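Local coordinates for protein transcriptional regulator (Thermus thermophilus, PDB 2H0A) that probably regulates transcription as a CcpA-like (LacI/GalR-family) repressor, through a two-lobed effector-binding core of the periplasmic binding protein type, at residues 14-19 and 232-237; 61-66 and 83-88; 115-120 and 172-177; 108-113 and 148-153. All blocks are in the same frame, centred on the assembly; numbering follows the deposited sequence.

Contact 1 (14-19 and 232-237)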
loop_
_atom_site.group_PDB
_atom_site.type_symbol
_atom_site.label_atom_id
_atom_site.label_comp_id
_atom_site.label_asym_id
_atom_site.label_seq_id
_atom_site.Cartn_x
_atom_site.Cartn_y
_atom_site.Cartn_z
ATOM N N TYR A 14 11.475 -4.301 3.542
ATOM C CA TYR A 14 11.318 -5.438 4.422
ATOM C C TYR A 14 11.742 -6.710 3.723
ATOM O O TYR A 14 12.164 -7.662 4.372
ATOM C CB TYR A 14 9.879 -5.507 4.925
ATOM C CG TYR A 14 9.557 -4.294 5.757
ATOM C CD1 TYR A 14 10.086 -4.151 7.041
ATOM C CD2 TYR A 14 8.862 -3.219 5.208
ATOM C CE1 TYR A 14 9.944 -2.963 7.750
ATOM C CE2 TYR A 14 8.713 -2.025 5.905
ATOM C CZ TYR A 14 9.262 -1.901 7.176
ATOM O OH TYR A 14 9.160 -0.698 7.842
ATOM N N ARG A 15 11.661 -6.734 2.399
ATOM C CA ARG A 15 12.085 -7.933 1.700
ATOM C C ARG A 15 13.582 -8.057 1.930
ATOM O O ARG A 15 14.071 -9.112 2.330
ATOM C CB ARG A 15 11.806 -7.852 0.196
ATOM C CG ARG A 15 12.153 -9.148 -0.531
ATOM C CD ARG A 15 12.226 -8.998 -2.045
ATOM N NE ARG A 15 13.385 -8.220 -2.478
ATOM C CZ ARG A 15 14.650 -8.577 -2.275
ATOM N NH1 ARG A 15 14.937 -9.706 -1.642
ATOM N NH2 ARG A 15 15.632 -7.797 -2.696
ATOM N N ARG A 16 14.302 -6.962 1.689
ATOM C CA ARG A 16 15.756 -6.933 1.860
ATOM C C ARG A 16 16.169 -7.176 3.302
ATOM O O ARG A 16 17.197 -7.795 3.559
ATOM C CB ARG A 16 16.324 -5.588 1.415
ATOM C CG ARG A 16 16.021 -5.219 -0.022
ATOM C CD ARG A 16 16.417 -3.776 -0.273
ATOM N NE ARG A 16 17.846 -3.572 -0.062
ATOM C CZ ARG A 16 18.432 -2.384 0.039
ATOM N NH1 ARG A 16 17.710 -1.275 -0.053
ATOM N NH2 ARG A 16 19.739 -2.310 0.239
ATOM N N LEU A 17 15.362 -6.680 4.234
ATOM C CA LEU A 17 15.636 -6.815 5.658
ATOM C C LEU A 17 15.613 -8.277 6.069
ATOM O O LEU A 17 16.497 -8.745 6.780
ATOM C CB LEU A 17 14.597 -6.037 6.465
ATOM C CG LEU A 17 15.033 -5.567 7.852
ATOM C CD1 LEU A 17 16.145 -4.534 7.701
ATOM C CD2 LEU A 17 13.860 -4.956 8.592
ATOM N N VAL A 18 14.599 -8.997 5.599
ATOM C CA VAL A 18 14.430 -10.411 5.911
ATOM C C VAL A 18 15.423 -11.285 5.164
ATOM O O VAL A 18 15.842 -12.326 5.664
ATOM C CB VAL A 18 13.011 -10.875 5.572
ATOM C CG1 VAL A 18 12.922 -12.382 5.700
ATOM C CG2 VAL A 18 12.006 -10.202 6.492
ATOM N N GLU A 19 15.791 -10.881 3.955
ATOM C CA GLU A 19 16.768 -11.652 3.205
ATOM C C GLU A 19 18.031 -11.614 4.047
ATOM O O GLU A 19 18.760 -12.604 4.142
ATOM C CB GLU A 19 17.041 -11.016 1.843
ATOM C CG GLU A 19 18.035 -11.798 0.988
ATOM C CD GLU A 19 18.242 -11.180 -0.391
ATOM O OE1 GLU A 19 17.245 -11.037 -1.132
ATOM O OE2 GLU A 19 19.399 -10.839 -0.736
ATOM N N PRO A 232 22.177 -0.043 3.881
ATOM C CA PRO A 232 22.653 -1.437 3.888
ATOM C C PRO A 232 21.632 -2.280 4.639
ATOM O O PRO A 232 21.933 -2.856 5.684
ATOM C CB PRO A 232 23.972 -1.334 4.638
ATOM C CG PRO A 232 23.659 -0.252 5.672
ATOM C CD PRO A 232 22.908 0.776 4.873
ATOM N N VAL A 233 20.422 -2.336 4.093
ATOM C CA VAL A 233 19.295 -3.042 4.708
ATOM C C VAL A 233 19.497 -4.523 5.023
ATOM O O VAL A 233 19.096 -4.989 6.084
ATOM C CB VAL A 233 18.022 -2.857 3.852
ATOM C CG1 VAL A 233 16.812 -3.366 4.597
ATOM C CG2 VAL A 233 17.841 -1.388 3.511
ATOM N N GLU A 234 20.113 -5.265 4.116
ATOM C CA GLU A 234 20.358 -6.678 4.368
ATOM C C GLU A 234 21.320 -6.811 5.542
ATOM O O GLU A 234 21.057 -7.558 6.489
ATOM C CB GLU A 234 20.945 -7.359 3.127
ATOM C CG GLU A 234 20.060 -7.256 1.898
ATOM C CD GLU A 234 20.241 -5.949 1.146
ATOM O OE1 GLU A 234 20.396 -4.895 1.802
ATOM O OE2 GLU A 234 20.219 -5.969 -0.104
ATOM N N ALA A 235 22.425 -6.070 5.481
ATOM C CA ALA A 235 23.434 -6.092 6.546
ATOM C C ALA A 235 22.800 -5.706 7.883
ATOM O O ALA A 235 23.200 -6.204 8.941
ATOM C CB ALA A 235 24.582 -5.136 6.203
ATOM N N MET A 236 21.813 -4.809 7.826
ATOM C CA MET A 236 21.109 -4.370 9.026
ATOM C C MET A 236 20.300 -5.538 9.590
ATOM O O MET A 236 20.236 -5.724 10.800
ATOM C CB MET A 236 20.185 -3.185 8.704
ATOM C CG MET A 236 20.916 -1.873 8.396
ATOM S SD MET A 236 19.819 -0.504 7.935
ATOM C CE MET A 236 18.929 -0.354 9.440
ATOM N N GLY A 237 19.692 -6.324 8.700
ATOM C CA GLY A 237 18.918 -7.482 9.121
ATOM C C GLY A 237 19.859 -8.561 9.630
ATOM O O GLY A 237 19.637 -9.150 10.694
#

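Contact 2 (61-66 and 83-88)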
loop_
_atom_site.group_PDB
_atom_site.type_symbol
_atom_site.label_atom_id
_atom_site.label_comp_id
_atom_site.label_asym_id
_atom_site.label_seq_id
_atom_site.Cartn_x
_atom_site.Cartn_y
_atom_site.Cartn_z
ATOM N N LEU A 61 12.115 -7.290 16.055
ATOM C CA LEU A 61 11.102 -6.282 15.759
ATOM C C LEU A 61 11.609 -5.270 14.743
ATOM O O LEU A 61 12.654 -4.661 14.941
ATOM C CB LEU A 61 10.697 -5.554 17.037
ATOM C CG LEU A 61 9.203 -5.260 17.200
ATOM C CD1 LEU A 61 9.008 -4.327 18.388
ATOM C CD2 LEU A 61 8.633 -4.631 15.929
ATOM N N ALA A 62 10.852 -5.073 13.666
ATOM C CA ALA A 62 11.260 -4.150 12.611
ATOM C C ALA A 62 10.526 -2.803 12.533
ATOM O O ALA A 62 9.309 -2.721 12.700
ATOM C CB ALA A 62 11.177 -4.860 11.261
ATOM N N SER A 63 11.313 -1.760 12.274
ATOM C CA SER A 63 10.856 -0.379 12.101
ATOM C C SER A 63 9.976 0.261 13.158
ATOM O O SER A 63 10.012 1.472 13.321
ATOM C CB SER A 63 10.169 -0.237 10.748
ATOM O OG SER A 63 11.038 -0.634 9.704
ATOM N N TYR A 64 9.184 -0.523 13.878
ATOM C CA TYR A 64 8.307 0.058 14.896
ATOM C C TYR A 64 8.655 -0.364 16.308
ATOM O O TYR A 64 8.818 -1.548 16.597
ATOM C CB TYR A 64 6.855 -0.252 14.552
ATOM C CG TYR A 64 6.499 0.318 13.203
ATOM C CD1 TYR A 64 6.832 -0.353 12.025
ATOM C CD2 TYR A 64 5.910 1.576 13.099
ATOM C CE1 TYR A 64 6.590 0.222 10.770
ATOM C CE2 TYR A 64 5.667 2.161 11.861
ATOM C CZ TYR A 64 6.008 1.483 10.698
ATOM O OH TYR A 64 5.780 2.074 9.472
ATOM N N ASP A 65 8.746 0.624 17.192
ATOM C CA ASP A 65 9.173 0.384 18.560
ATOM C C ASP A 65 8.298 -0.225 19.655
ATOM O O ASP A 65 8.028 -1.424 19.658
ATOM C CB ASP A 65 9.825 1.662 19.112
ATOM C CG ASP A 65 10.357 1.479 20.524
ATOM O OD1 ASP A 65 10.761 0.345 20.866
ATOM O OD2 ASP A 65 10.371 2.465 21.287
ATOM N N LEU A 66 7.887 0.610 20.603
ATOM C CA LEU A 66 7.135 0.161 21.768
ATOM C C LEU A 66 5.620 0.047 21.698
ATOM O O LEU A 66 5.003 0.194 20.646
ATOM C CB LEU A 66 7.531 1.025 22.982
ATOM C CG LEU A 66 7.362 2.553 22.901
ATOM C CD1 LEU A 66 5.963 2.929 23.383
ATOM C CD2 LEU A 66 8.414 3.259 23.760
ATOM N N LEU A 83 15.677 -5.196 18.318
ATOM C CA LEU A 83 15.058 -4.243 17.397
ATOM C C LEU A 83 15.967 -3.920 16.222
ATOM O O LEU A 83 17.180 -3.823 16.380
ATOM C CB LEU A 83 14.742 -2.932 18.114
ATOM C CG LEU A 83 13.637 -2.880 19.160
ATOM C CD1 LEU A 83 13.625 -1.502 19.794
ATOM C CD2 LEU A 83 12.298 -3.166 18.510
ATOM N N VAL A 84 15.376 -3.748 15.046
ATOM C CA VAL A 84 16.138 -3.398 13.864
ATOM C C VAL A 84 15.417 -2.251 13.177
ATOM O O VAL A 84 14.196 -2.281 13.029
ATOM C CB VAL A 84 16.288 -4.589 12.884
ATOM C CG1 VAL A 84 14.928 -5.069 12.419
ATOM C CG2 VAL A 84 17.149 -4.170 11.694
ATOM N N ASP A 85 16.183 -1.243 12.765
ATOM C CA ASP A 85 15.638 -0.054 12.122
ATOM C C ASP A 85 14.881 0.740 13.173
ATOM O O ASP A 85 14.024 1.560 12.857
ATOM C CB ASP A 85 14.689 -0.431 10.989
ATOM C CG ASP A 85 14.195 0.777 10.226
ATOM O OD1 ASP A 85 15.014 1.416 9.536
ATOM O OD2 ASP A 85 12.994 1.100 10.326
ATOM N N ALA A 86 15.202 0.470 14.435
ATOM C CA ALA A 86 14.578 1.140 15.573
ATOM C C ALA A 86 15.581 1.214 16.715
ATOM O O ALA A 86 16.600 0.529 16.691
ATOM C CB ALA A 86 13.336 0.372 16.016
ATOM N N GLN A 87 15.296 2.051 17.707
ATOM C CA GLN A 87 16.176 2.205 18.860
ATOM C C GLN A 87 15.385 2.122 20.149
ATOM O O GLN A 87 14.250 2.583 20.222
ATOM C CB GLN A 87 16.894 3.549 18.838
ATOM C CG GLN A 87 17.842 3.746 17.694
ATOM C CD GLN A 87 18.613 5.035 17.840
ATOM O OE1 GLN A 87 19.344 5.220 18.811
ATOM N NE2 GLN A 87 18.449 5.942 16.879
ATOM N N ASN A 88 15.999 1.549 21.172
ATOM C CA ASN A 88 15.348 1.417 22.459
ATOM C C ASN A 88 16.409 1.174 23.526
ATOM O O ASN A 88 17.317 0.359 23.345
ATOM C CB ASN A 88 14.355 0.254 22.426
ATOM C CG ASN A 88 13.440 0.236 23.626
ATOM O OD1 ASN A 88 12.706 1.187 23.864
ATOM N ND2 ASN A 88 13.478 -0.847 24.388
#

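Contact 3 (115-120 and 172-177)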
loop_
_atom_site.group_PDB
_atom_site.type_symbol
_atom_site.label_atom_id
_atom_site.label_comp_id
_atom_site.label_asym_id
_atom_site.label_seq_id
_atom_site.Cartn_x
_atom_site.Cartn_y
_atom_site.Cartn_z
ATOM N N PRO A 115 16.596 25.258 -8.801
ATOM C CA PRO A 115 16.023 25.097 -7.459
ATOM C C PRO A 115 15.922 23.650 -6.987
ATOM O O PRO A 115 15.628 22.742 -7.757
ATOM C CB PRO A 115 14.657 25.752 -7.591
ATOM C CG PRO A 115 14.310 25.468 -9.016
ATOM C CD PRO A 115 15.587 25.805 -9.722
ATOM N N ILE A 116 16.158 23.452 -5.702
ATOM C CA ILE A 116 16.117 22.133 -5.104
ATOM C C ILE A 116 14.788 21.885 -4.383
ATOM O O ILE A 116 14.376 22.671 -3.518
ATOM C CB ILE A 116 17.272 21.981 -4.111
ATOM C CG1 ILE A 116 18.601 22.201 -4.842
ATOM C CG2 ILE A 116 17.200 20.622 -3.442
ATOM C CD1 ILE A 116 19.793 22.409 -3.930
ATOM N N PHE A 117 14.118 20.797 -4.757
ATOM C CA PHE A 117 12.842 20.426 -4.157
ATOM C C PHE A 117 13.023 19.116 -3.416
ATOM O O PHE A 117 13.972 18.373 -3.666
ATOM C CB PHE A 117 11.757 20.229 -5.221
ATOM C CG PHE A 117 11.453 21.453 -6.030
ATOM C CD1 PHE A 117 12.211 21.769 -7.147
ATOM C CD2 PHE A 117 10.400 22.291 -5.673
ATOM C CE1 PHE A 117 11.929 22.890 -7.902
ATOM C CE2 PHE A 117 10.108 23.418 -6.423
ATOM C CZ PHE A 117 10.877 23.719 -7.543
ATOM N N ALA A 118 12.096 18.831 -2.514
ATOM C CA ALA A 118 12.146 17.610 -1.736
ATOM C C ALA A 118 10.756 17.000 -1.594
ATOM O O ALA A 118 9.739 17.709 -1.588
ATOM C CB ALA A 118 12.736 17.894 -0.364
ATOM N N ILE A 119 10.722 15.675 -1.493
ATOM C CA ILE A 119 9.473 14.952 -1.332
ATOM C C ILE A 119 9.518 14.269 0.031
ATOM O O ILE A 119 10.469 13.550 0.347
ATOM C CB ILE A 119 9.275 13.887 -2.449
ATOM C CG1 ILE A 119 9.399 14.542 -3.826
ATOM C CG2 ILE A 119 7.895 13.246 -2.325
ATOM C CD1 ILE A 119 9.199 13.603 -4.978
ATOM N N ALA A 120 8.494 14.520 0.840
ATOM C CA ALA A 120 8.400 13.942 2.171
ATOM C C ALA A 120 7.275 12.917 2.218
ATOM O O ALA A 120 6.130 13.215 1.871
ATOM C CB ALA A 120 8.157 15.042 3.191
ATOM N N ARG A 172 5.070 17.069 -10.998
ATOM C CA ARG A 172 4.076 17.890 -11.670
ATOM C C ARG A 172 3.877 19.175 -10.863
ATOM O O ARG A 172 3.690 20.259 -11.424
ATOM C CB ARG A 172 2.762 17.111 -11.771
ATOM C CG ARG A 172 2.270 16.875 -13.181
ATOM C CD ARG A 172 1.730 18.157 -13.798
ATOM N NE ARG A 172 1.047 17.903 -15.069
ATOM C CZ ARG A 172 0.467 18.844 -15.813
ATOM N NH1 ARG A 172 0.481 20.115 -15.421
ATOM N NH2 ARG A 172 -0.134 18.511 -16.949
ATOM N N HIS A 173 3.924 19.033 -9.538
ATOM C CA HIS A 173 3.764 20.156 -8.624
ATOM C C HIS A 173 4.950 21.112 -8.736
ATOM O O HIS A 173 4.775 22.328 -8.862
ATOM C CB HIS A 173 3.663 19.650 -7.185
ATOM C CG HIS A 173 3.541 20.743 -6.177
ATOM N ND1 HIS A 173 2.396 21.495 -6.031
ATOM C CD2 HIS A 173 4.435 21.244 -5.293
ATOM C CE1 HIS A 173 2.590 22.411 -5.101
ATOM N NE2 HIS A 173 3.820 22.281 -4.637
ATOM N N PHE A 174 6.156 20.555 -8.691
ATOM C CA PHE A 174 7.366 21.350 -8.791
ATOM C C PHE A 174 7.485 22.069 -10.138
ATOM O O PHE A 174 7.993 23.187 -10.214
ATOM C CB PHE A 174 8.597 20.469 -8.613
ATOM C CG PHE A 174 8.588 19.635 -7.361
ATOM C CD1 PHE A 174 8.161 20.166 -6.148
ATOM C CD2 PHE A 174 9.113 18.342 -7.376
ATOM C CE1 PHE A 174 8.268 19.427 -4.970
ATOM C CE2 PHE A 174 9.222 17.598 -6.207
ATOM C CZ PHE A 174 8.803 18.141 -5.001
ATOM N N LEU A 175 7.022 21.425 -11.204
ATOM C CA LEU A 175 7.115 22.009 -12.532
ATOM C C LEU A 175 6.315 23.282 -12.722
ATOM O O LEU A 175 6.600 24.051 -13.639
ATOM C CB LEU A 175 6.723 20.987 -13.594
ATOM C CG LEU A 175 7.758 19.869 -13.769
ATOM C CD1 LEU A 175 7.205 18.796 -14.686
ATOM C CD2 LEU A 175 9.063 20.442 -14.321
ATOM N N GLU A 176 5.311 23.522 -11.883
ATOM C CA GLU A 176 4.552 24.755 -12.032
ATOM C C GLU A 176 5.201 25.867 -11.207
ATOM O O GLU A 176 4.822 27.037 -11.294
ATOM C CB GLU A 176 3.068 24.553 -11.674
ATOM C CG GLU A 176 2.764 23.570 -10.567
ATOM C CD GLU A 176 1.263 23.265 -10.441
ATOM O OE1 GLU A 176 0.643 22.857 -11.453
ATOM O OE2 GLU A 176 0.705 23.427 -9.327
ATOM N N LYS A 177 6.215 25.483 -10.436
ATOM C CA LYS A 177 6.969 26.419 -9.607
ATOM C C LYS A 177 8.320 26.752 -10.258
ATOM O O LYS A 177 8.929 27.778 -9.955
ATOM C CB LYS A 177 7.222 25.827 -8.213
ATOM C CG LYS A 177 6.026 25.833 -7.278
ATOM C CD LYS A 177 6.414 25.278 -5.905
ATOM C CE LYS A 177 5.219 25.161 -4.944
ATOM N NZ LYS A 177 4.743 26.460 -4.377
#

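Contact 4 (108-113 and 148-153)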
loop_
_atom_site.group_PDB
_atom_site.type_symbol
_atom_site.label_atom_id
_atom_site.label_comp_id
_atom_site.label_asym_id
_atom_site.label_seq_id
_atom_site.Cartn_x
_atom_site.Cartn_y
_atom_site.Cartn_z
ATOM N N TYR A 108 24.973 17.184 -1.528
ATOM C CA TYR A 108 25.189 16.694 -2.877
ATOM C C TYR A 108 24.406 17.485 -3.914
ATOM O O TYR A 108 24.973 17.946 -4.908
ATOM C CB TYR A 108 24.813 15.213 -2.977
ATOM C CG TYR A 108 24.998 14.656 -4.370
ATOM C CD1 TYR A 108 26.269 14.574 -4.940
ATOM C CD2 TYR A 108 23.907 14.208 -5.123
ATOM C CE1 TYR A 108 26.456 14.060 -6.221
ATOM C CE2 TYR A 108 24.076 13.687 -6.409
ATOM C CZ TYR A 108 25.360 13.617 -6.952
ATOM O OH TYR A 108 25.562 13.114 -8.215
ATOM N N LEU A 109 23.102 17.621 -3.683
ATOM C CA LEU A 109 22.218 18.345 -4.590
ATOM C C LEU A 109 22.598 19.814 -4.639
ATOM O O LEU A 109 22.383 20.493 -5.643
ATOM C CB LEU A 109 20.774 18.198 -4.126
ATOM C CG LEU A 109 19.838 17.339 -4.975
ATOM C CD1 LEU A 109 20.579 16.164 -5.561
ATOM C CD2 LEU A 109 18.672 16.884 -4.112
ATOM N N ALA A 110 23.172 20.291 -3.541
ATOM C CA ALA A 110 23.613 21.668 -3.430
ATOM C C ALA A 110 24.715 21.995 -4.435
ATOM O O ALA A 110 25.188 23.121 -4.497
ATOM C CB ALA A 110 24.114 21.921 -2.028
ATOM N N ARG A 111 25.121 21.019 -5.232
ATOM C CA ARG A 111 26.190 21.247 -6.189
ATOM C C ARG A 111 25.668 21.368 -7.612
ATOM O O ARG A 111 26.449 21.362 -8.563
ATOM C CB ARG A 111 27.194 20.100 -6.107
ATOM C CG ARG A 111 27.633 19.753 -4.687
ATOM C CD ARG A 111 28.493 18.507 -4.672
ATOM N NE ARG A 111 29.673 18.693 -5.505
ATOM C CZ ARG A 111 30.394 17.706 -6.024
ATOM N NH1 ARG A 111 30.056 16.445 -5.795
ATOM N NH2 ARG A 111 31.446 17.987 -6.782
ATOM N N PHE A 112 24.351 21.489 -7.752
ATOM C CA PHE A 112 23.725 21.587 -9.070
ATOM C C PHE A 112 22.891 22.842 -9.310
ATOM O O PHE A 112 22.375 23.456 -8.380
ATOM C CB PHE A 112 22.822 20.373 -9.323
ATOM C CG PHE A 112 23.525 19.058 -9.228
ATOM C CD1 PHE A 112 23.910 18.546 -7.990
ATOM C CD2 PHE A 112 23.804 18.329 -10.375
ATOM C CE1 PHE A 112 24.562 17.321 -7.899
ATOM C CE2 PHE A 112 24.451 17.107 -10.302
ATOM C CZ PHE A 112 24.834 16.597 -9.057
ATOM N N PRO A 113 22.753 23.234 -10.581
ATOM C CA PRO A 113 21.979 24.408 -10.997
ATOM C C PRO A 113 20.469 24.152 -10.847
ATOM O O PRO A 113 20.026 22.999 -10.820
ATOM C CB PRO A 113 22.379 24.581 -12.462
ATOM C CG PRO A 113 23.751 23.988 -12.516
ATOM C CD PRO A 113 23.611 22.759 -11.681
ATOM N N ALA A 148 25.471 25.091 2.948
ATOM C CA ALA A 148 26.023 25.229 1.607
ATOM C C ALA A 148 25.603 26.532 0.927
ATOM O O ALA A 148 25.931 26.762 -0.239
ATOM C CB ALA A 148 25.613 24.040 0.761
ATOM N N GLY A 149 24.876 27.375 1.658
ATOM C CA GLY A 149 24.428 28.646 1.111
ATOM C C GLY A 149 23.117 28.615 0.339
ATOM O O GLY A 149 22.632 29.656 -0.121
ATOM N N ARG A 150 22.535 27.426 0.195
ATOM C CA ARG A 150 21.283 27.268 -0.535
ATOM C C ARG A 150 20.192 26.706 0.368
ATOM O O ARG A 150 19.656 25.631 0.104
ATOM C CB ARG A 150 21.493 26.333 -1.720
ATOM C CG ARG A 150 22.744 26.650 -2.527
ATOM C CD ARG A 150 22.917 25.687 -3.697
ATOM N NE ARG A 150 21.784 25.734 -4.620
ATOM C CZ ARG A 150 21.715 25.038 -5.747
ATOM N NH1 ARG A 150 22.713 24.236 -6.091
ATOM N NH2 ARG A 150 20.663 25.157 -6.542
ATOM N N PRO A 151 19.843 27.437 1.440
ATOM C CA PRO A 151 18.810 27.000 2.382
ATOM C C PRO A 151 17.488 26.603 1.729
ATOM O O PRO A 151 17.051 27.211 0.748
ATOM C CB PRO A 151 18.672 28.192 3.326
ATOM C CG PRO A 151 19.064 29.344 2.476
ATOM C CD PRO A 151 20.262 28.816 1.732
ATOM N N PHE A 152 16.866 25.571 2.295
ATOM C CA PHE A 152 15.601 25.027 1.814
ATOM C C PHE A 152 14.409 25.836 2.332
ATOM O O PHE A 152 14.531 26.621 3.271
ATOM C CB PHE A 152 15.467 23.564 2.268
ATOM C CG PHE A 152 14.416 22.780 1.528
ATOM C CD1 PHE A 152 14.603 22.424 0.193
ATOM C CD2 PHE A 152 13.243 22.393 2.164
ATOM C CE1 PHE A 152 13.636 21.691 -0.496
ATOM C CE2 PHE A 152 12.269 21.660 1.483
ATOM C CZ PHE A 152 12.466 21.309 0.153
ATOM N N SER A 153 13.254 25.630 1.712
ATOM C CA SER A 153 12.043 26.322 2.106
ATOM C C SER A 153 10.859 25.384 1.936
ATOM O O SER A 153 10.838 24.559 1.032
ATOM C CB SER A 153 11.844 27.571 1.248
ATOM O OG SER A 153 10.634 28.224 1.592
#

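Contact 1 (14-19 and 232-237)
The short helical segments 14-19 and 233-237 approach to 6.9 Å between axes and cross at -46°; across them Leu-17 and Gly-237 have the nearest CA atoms, 4.8 Å apart. The backbones meet directly at this pair: Gly-237 CA lies 3.6 Å from Leu-17 O in a CA-H...O contact that is nearly straight at the hydrogen (168°). Beside it, Leu-17 puts CD1 against Val-233 CG1, the two side chains crossing at about a right angle. Val-233 CG2 in turn covers one face of the Arg-16 guanidinium, 3.5 Å above its plane and offset toward the rim. The same guanidinium forms a salt bridge with Glu-234, whose chain bends at its second torsion to bring the carboxylate to it. Arg-16 NH2 reaches Glu-234 OE1 on its syn side at 3.1 Å, and a weak bond joins NE to OE2. With the two planes 81° apart, this is no coplanar fork. Further bonds from Arg-16 NH1 to Asp-216 O and His-218 ND1, and from NH2 to Gln-231 O, tie helix 12-25 to nearby loops, while Met-236 packs on Val-94 of strand 92-96 and Phe-260 of strand 257-265.

Contact 2 (61-66 and 83-88)
Ser-63 OG has two hydrogen-bond partners: it donates to Asp-85 OD2 at 2.7 Å and is also hydrogen-bonded to Tyr-14 OH of helix 12-25. The site lies just past the ends of two neighbouring parallel strands, 58-62 and 81-84, in the Rossmann-like sheet of the N-terminal lobe of a periplasmic binding protein fold. The serine hydroxyl meets the carboxylate from above its plane, 45° out of it. Asp-85 CG stands anti to the backbone N (chi1 -175°), which carries the carboxylate across to the serine. Asp-85 OD2 has a further, long and weak ion-pair partner in Arg-131, which may add a little electrostatic support.

The register is set by Leu-61 opposite Leu-83 and Ala-62 opposite Val-84. Val-84 N donates to Leu-61 O at 2.9 Å, and Ser-63 N to Val-84 O at 3.0 Å, the alternation expected of parallel strands. The paired leucines lie side by side on one face of the sheet and point the same way, Leu-83 CD2 reaching both CB and CD1 of Leu-61. On the face of Ala-62 and Val-84, the alanine packs against helix 12-25 through Leu-17. Val-84 holds CG1 between its backbone N and carbonyl carbon (chi1 60°), and from there that methyl lies 3.9 Å from Ala-62 CB and 3.4 Å from Leu-61 O.

Contact 3 (115-120 and 172-177)
This contact belongs to the alpha/beta layering of the C-terminal lobe, where helix 164-175 packs on strand 116-121 of the central sheet. Two phenylalanines carry it. Phe-117 and Phe-174 slide past each other in opposite directions, and each lays its ring over the other's CB. Phe-117 CB lies 3.5 Å from the centroid of the Phe-174 ring, only 7° off the ring normal; Phe-174 CB sits 3.8 Å from the centroid of the Phe-117 ring, 6° off its normal. These reciprocal CH-pi contacts define the pair better than any ring stack, since the planes are inclined at 31° with centroids 4.5 Å apart. In both residues CG stands anti to the carbonyl carbon, a torsion that swings each ring across the other's CB.

Farther along the strand, Ile-119 CG1 meets the rim of the Phe-174 ring in its plane, 3.8 Å from CZ. Ala-118 O also lies at that edge, 3.6 Å from CZ. Lys-177 adds its aliphatic part, with CB 4.2 Å from Phe-117 CE2, while its amino end leads away. Val-184 of strand 182-185 and Tyr-158 of strand 157-160 also touch Phe-174. With the interface made by carbon contacts and neither segment donating a hydrogen bond to the other, the helix is held to the sheet here by shape and apolar burial.

Contact 4 (108-113 and 148-153)
Arg-150 fills the close part of this contact, its guanidinium reaching the carbonyls that follow helix 99-109, whereas a single methyl-methyl contact joins the alanines beside it, with Ala-148 on the solvent side. NH1 donates to Ala-110 O at 3.1 Å with an N-H...O angle of 156°. Seen from the acceptor, the donor stands above the carbonyl plane, 77° out of it and not on a lone pair, although the oxygen lies close to the guanidinium plane. Phe-112 O lies near both terminal nitrogens; the modelled NH1 distance is too short to be trusted, and the bond from NH2, at 3.0 Å, is weak. A bend at the third torsion of an otherwise extended chain turns the guanidinium toward these oxygens, which the type I turn from Leu-109 to Phe-112 brings together.

On the looser side, Ala-110 CB and Ala-148 CB meet at 3.8 Å. Gly-149 next to Ala-148 closes helix 133-147 in a Schellman motif with positive phi (86°), and the chain turns there to present Arg-150.

The contact thus joins the exits of two helices in the C-terminal lobe, some 22 Å from the centre of the chain. Arg-150 and Leu-109 both rest on Ile-116 of strand 116-121, Phe-112 packs on Asn-183 and Arg-211 of strands 182-185 and 210-215, and Phe-152 meets Phe-141 of helix 133-147 edge-to-face.

In the fold
The four contacts fall into two pairs on opposite sides of the chain's centre, as expected of a two-lobed fold. Contacts 1 and 2 have centres about 14 Å apart and touch where Met-236 O lies 3.6 Å from Val-84 CG2. The centres of contacts 3 and 4 are also about 14 Å apart, and Phe-152 touches Ala-118 there, CZ to CB 3.5 Å. Between the pairs, centres are about 31 to 32 Å apart, with nearest atoms about 13 Å at the least, between contacts 2 and 3, which reach the same sheet. Contact 1 encloses the other three along the chain. In relatives, effectors bind between the lobes.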